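Side-chain contacts in membrane-bound lytic murein transglycosylase (Agrobacterium tumefaciens, PDB 2PNW), which probably cleaves the glycan strands of bacterial peptidoglycan as a lytic transglycosylase, leaving 1,6-anhydromuramic acid ends: residues S327-G331 and P332-D336; S341-E344 and A345-A349. All coordinates share one frame; numbering follows the deposited sequence.

How the contacts relate
Both contacts belong to the 3D domain, and they come in series along the chain. Contact 1 (327-336) is the loop after strand 316-324 with its return into strand 334-341. Contact 2 (341-349) begins where that strand ends and runs into helix 343-350. Strand 334-341 therefore joins them: its first residues belong to contact 1 and its last to contact 2. Their centres lie 20 Å apart, the nearest atoms about 7 Å, so they do not touch. Strand 96-109 pairs in parallel with 334-341 and has residues against both, Thr99 at contact 1 and Glu103 at contact 2, so a loop at one end and a helix at the other are held to the same neighbouring strand.

Contact 1: S327-G331 and P332-D336; sequences SAIVG and PARGD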
loop_
_atom_site.group_PDB
_atom_site.type_symbol
_atom_site.label_atom_id
_atom_site.label_comp_id
_atom_site.label_asym_id
_atom_site.label_seq_id
_atom_site.Cartn_x
_atom_site.Cartn_y
_atom_site.Cartn_z
ATOM N N SER A 327 -2.131 5.295 -4.147
ATOM C CA SER A 327 -2.712 6.522 -4.731
ATOM C C SER A 327 -3.573 7.311 -3.753
ATOM O O SER A 327 -3.596 8.535 -3.784
ATOM C CB SER A 327 -3.550 6.181 -5.973
ATOM O OG SER A 327 -2.717 5.971 -7.095
ATOM N N ALA A 328 -4.299 6.613 -2.892
ATOM C CA ALA A 328 -5.193 7.298 -1.965
ATOM C C ALA A 328 -4.452 7.891 -0.761
ATOM O O ALA A 328 -5.044 8.628 0.038
ATOM C CB ALA A 328 -6.306 6.349 -1.506
ATOM N N ILE A 329 -3.158 7.574 -0.627
ATOM C CA ILE A 329 -2.380 7.972 0.559
ATOM C C ILE A 329 -1.598 9.249 0.295
ATOM O O ILE A 329 -0.460 9.224 -0.205
ATOM C CB ILE A 329 -1.428 6.837 1.054
ATOM C CG1 ILE A 329 -2.135 5.464 1.035
ATOM C CG2 ILE A 329 -0.857 7.170 2.430
ATOM C CD1 ILE A 329 -3.439 5.392 1.849
ATOM N N VAL A 330 -2.223 10.377 0.631
ATOM C CA VAL A 330 -1.685 11.679 0.276
ATOM C C VAL A 330 -1.660 12.542 1.520
ATOM O O VAL A 330 -2.667 12.661 2.214
ATOM C CB VAL A 330 -2.551 12.364 -0.850
ATOM C CG1 VAL A 330 -2.006 13.741 -1.204
ATOM C CG2 VAL A 330 -2.571 11.482 -2.106
ATOM N N GLY A 331 -0.516 13.155 1.786
ATOM C CA GLY A 331 -0.352 13.965 2.986
ATOM C C GLY A 331 0.771 13.473 3.878
ATOM O O GLY A 331 1.067 12.265 3.898
ATOM N N PRO A 332 1.401 14.403 4.631
ATOM C CA PRO A 332 2.542 14.064 5.485
ATOM C C PRO A 332 2.179 13.170 6.659
ATOM O O PRO A 332 3.023 12.433 7.121
ATOM C CB PRO A 332 3.028 15.435 5.995
ATOM C CG PRO A 332 1.780 16.319 5.926
ATOM C CD PRO A 332 1.105 15.853 4.657
ATOM N N ALA A 333 0.944 13.268 7.155
ATOM C CA ALA A 333 0.501 12.429 8.255
ATOM C C ALA A 333 -0.694 11.567 7.876
ATOM O O ALA A 333 -1.653 11.435 8.642
ATOM C CB ALA A 333 0.234 13.259 9.510
ATOM N N ARG A 334 -0.609 10.965 6.685
ATOM C CA ARG A 334 -1.605 10.033 6.177
ATOM C C ARG A 334 -0.980 8.639 6.044
ATOM O O ARG A 334 0.138 8.505 5.519
ATOM C CB ARG A 334 -2.099 10.516 4.813
ATOM C CG ARG A 334 -3.182 9.664 4.178
ATOM C CD ARG A 334 -4.542 9.809 4.840
ATOM N NE ARG A 334 -5.544 9.104 4.031
ATOM C CZ ARG A 334 -5.876 7.820 4.166
ATOM N NH1 ARG A 334 -5.318 7.064 5.099
ATOM N NH2 ARG A 334 -6.793 7.295 3.360
ATOM N N GLY A 335 -1.691 7.608 6.497
ATOM C CA GLY A 335 -1.158 6.246 6.413
ATOM C C GLY A 335 -2.188 5.165 6.204
ATOM O O GLY A 335 -3.376 5.333 6.519
ATOM N N ASP A 336 -1.738 4.036 5.665
ATOM C CA ASP A 336 -2.604 2.889 5.481
ATOM C C ASP A 336 -1.917 1.746 6.224
ATOM O O ASP A 336 -0.803 1.337 5.855
ATOM C CB ASP A 336 -2.679 2.549 4.004
ATOM C CG ASP A 336 -4.083 2.200 3.532
ATOM O OD1 ASP A 336 -5.030 2.217 4.324
ATOM O OD2 ASP A 336 -4.232 1.922 2.337
HETATM O O HOH W 1 2.254 9.799 4.415
#
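The loop that leads into strand 334-341 of the 3D domain folds back on itself so that Ile329 lies against Arg334, the last residue of the type I turn that starts at Gly331, and against Asp336 two residues further on. The two branches of Ile329 divide the work. CG2 rests on the start of the strand, 3.5 Å from Arg334 O and 3.8 Å from Arg334 CG. CD1 sits below one face of the Arg334 guanidinium, 3.9 Å from its plane and displaced toward the rim, and also packs 3.6 Å from Asp336 OD2. Ile329 crosses each of these two side chains at about a right angle.

Arg334 gets over the isoleucine by its shape: CG is anti to the backbone N (chi1 -178°), and a bend at chi2 (73°) swings the rest of the chain back along the loop. Its CB meanwhile touches Val330 O at 3.4 Å. Beyond the segments, Thr99 OG1 on the parallel neighbouring strand 96-109 bonds both Arg334 NH1 and Asp336 OD1, tying the two polar ends together. Asp336 is probably one of the three aspartates that give the 3D domain, a member of the double-psi beta-barrel clan, its name.

At the turn, Gly331 has a positive phi at which a CB would press on the preceding carbonyl oxygen, while its N bonds Asp290 OD2. A water spans the mouth of the turn, donating to Gly331 O at 2.8 Å and to Arg334 O at 2.7 Å.

Contact 2: S341-E344 and A345-A349; sequences SGFE and AGELA
Glu347 reaches back one turn of helix to lie over the ring of Phe343. Its CB lies 3.6 Å from Glu344 O. CG comes next and does most of the touching: it is over one face of the Phe343 ring, 3.9 Å from the centroid and 22° off the normal, a CH-pi contact, with Phe343 O only 3.5 Å from the same CG. A bend at chi2 (-52°) brings CD back near Phe343 CZ, and the last torsion turns the carboxylate nearly parallel to the ring, the planes 13° apart. At the tip, OE2 sits 3.6 Å from Phe343 CE1 and takes a bond from a water, 3.0 Å away, that also donates to Phe343 O.

Phe343 O thus accepts twice, from this water and from Glu347 N at 2.9 Å. At the rim of the ring, in its plane, stands Glu344 OE2. Leu348 N and Gly346 N bond Glu344 O and Gly342 O in turn. On the buried side, Ala345 CB packs 3.5 Å from Ser341 N and also touches Tyr102 of strand 96-109. A second water accepts from Ala345 N at 2.9 Å and donates to Ser341 O, joining strand end to helix start. Such i to i+4 bonding and side-chain stacking over the opening turns is that of a short alpha helix entered directly from a strand, with Gly342 at the N-cap.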
loop_
_atom_site.group_PDB
_atom_site.type_symbol
_atom_site.label_atom_id
_atom_site.label_comp_id
_atom_site.label_asym_id
_atom_site.label_seq_id
_atom_site.Cartn_x
_atom_site.Cartn_y
_atom_site.Cartn_z
ATOM N N SER A 341 -3.231 -10.876 5.841
ATOM C CA SER A 341 -3.648 -11.591 4.663
ATOM C C SER A 341 -4.892 -12.422 4.966
ATOM O O SER A 341 -5.001 -13.022 6.056
ATOM C CB SER A 341 -2.510 -12.495 4.147
ATOM O OG SER A 341 -1.329 -11.749 3.852
ATOM N N GLY A 342 -5.833 -12.423 4.020
ATOM C CA GLY A 342 -7.029 -13.269 4.097
ATOM C C GLY A 342 -8.256 -12.611 4.714
ATOM O O GLY A 342 -8.303 -11.410 4.945
ATOM N N PHE A 343 -9.267 -13.424 5.005
ATOM C CA PHE A 343 -10.599 -12.869 5.287
ATOM C C PHE A 343 -10.663 -12.006 6.546
ATOM O O PHE A 343 -11.151 -10.873 6.513
ATOM C CB PHE A 343 -11.630 -14.004 5.371
ATOM C CG PHE A 343 -13.009 -13.534 5.722
ATOM C CD1 PHE A 343 -13.806 -12.911 4.764
ATOM C CD2 PHE A 343 -13.518 -13.726 7.006
ATOM C CE1 PHE A 343 -15.095 -12.463 5.087
ATOM C CE2 PHE A 343 -14.797 -13.288 7.330
ATOM C CZ PHE A 343 -15.576 -12.650 6.364
ATOM N N GLU A 344 -10.173 -12.534 7.662
ATOM C CA GLU A 344 -10.264 -11.793 8.915
ATOM C C GLU A 344 -9.448 -10.512 8.851
ATOM O O GLU A 344 -9.882 -9.468 9.364
ATOM C CB GLU A 344 -9.865 -12.646 10.128
ATOM C CG GLU A 344 -10.761 -13.915 10.359
ATOM C CD GLU A 344 -12.273 -13.646 10.604
ATOM O OE1 GLU A 344 -12.714 -12.471 10.768
ATOM O OE2 GLU A 344 -13.033 -14.647 10.643
ATOM N N ALA A 345 -8.283 -10.572 8.198
ATOM C CA ALA A 345 -7.473 -9.357 8.010
ATOM C C ALA A 345 -8.292 -8.305 7.277
ATOM O O ALA A 345 -8.249 -7.118 7.621
ATOM C CB ALA A 345 -6.181 -9.670 7.212
ATOM N N GLY A 346 -9.046 -8.741 6.277
ATOM C CA GLY A 346 -9.915 -7.824 5.512
ATOM C C GLY A 346 -11.032 -7.218 6.347
ATOM O O GLY A 346 -11.353 -6.032 6.247
ATOM N N GLU A 347 -11.632 -8.045 7.184
ATOM C CA GLU A 347 -12.709 -7.559 8.043
ATOM C C GLU A 347 -12.170 -6.482 8.980
ATOM O O GLU A 347 -12.798 -5.446 9.157
ATOM C CB GLU A 347 -13.362 -8.720 8.810
ATOM C CG GLU A 347 -14.136 -9.688 7.895
ATOM C CD GLU A 347 -15.132 -8.978 6.997
ATOM O OE1 GLU A 347 -16.121 -8.428 7.516
ATOM O OE2 GLU A 347 -14.929 -8.953 5.761
ATOM N N LEU A 348 -10.980 -6.719 9.532
ATOM C CA LEU A 348 -10.321 -5.761 10.416
ATOM C C LEU A 348 -9.998 -4.459 9.715
ATOM O O LEU A 348 -10.231 -3.368 10.249
ATOM C CB LEU A 348 -9.042 -6.375 10.987
ATOM C CG LEU A 348 -9.198 -7.500 12.017
ATOM C CD1 LEU A 348 -7.835 -8.034 12.358
ATOM C CD2 LEU A 348 -9.919 -7.001 13.272
ATOM N N ALA A 349 -9.469 -4.568 8.499
ATOM C CA ALA A 349 -9.053 -3.399 7.748
ATOM C C ALA A 349 -10.234 -2.531 7.319
ATOM O O ALA A 349 -10.118 -1.301 7.250
ATOM C CB ALA A 349 -8.250 -3.853 6.499
HETATM O O HOH W 2 -6.896 -13.111 7.902
HETATM O O HOH W 3 -12.464 -9.801 4.340
#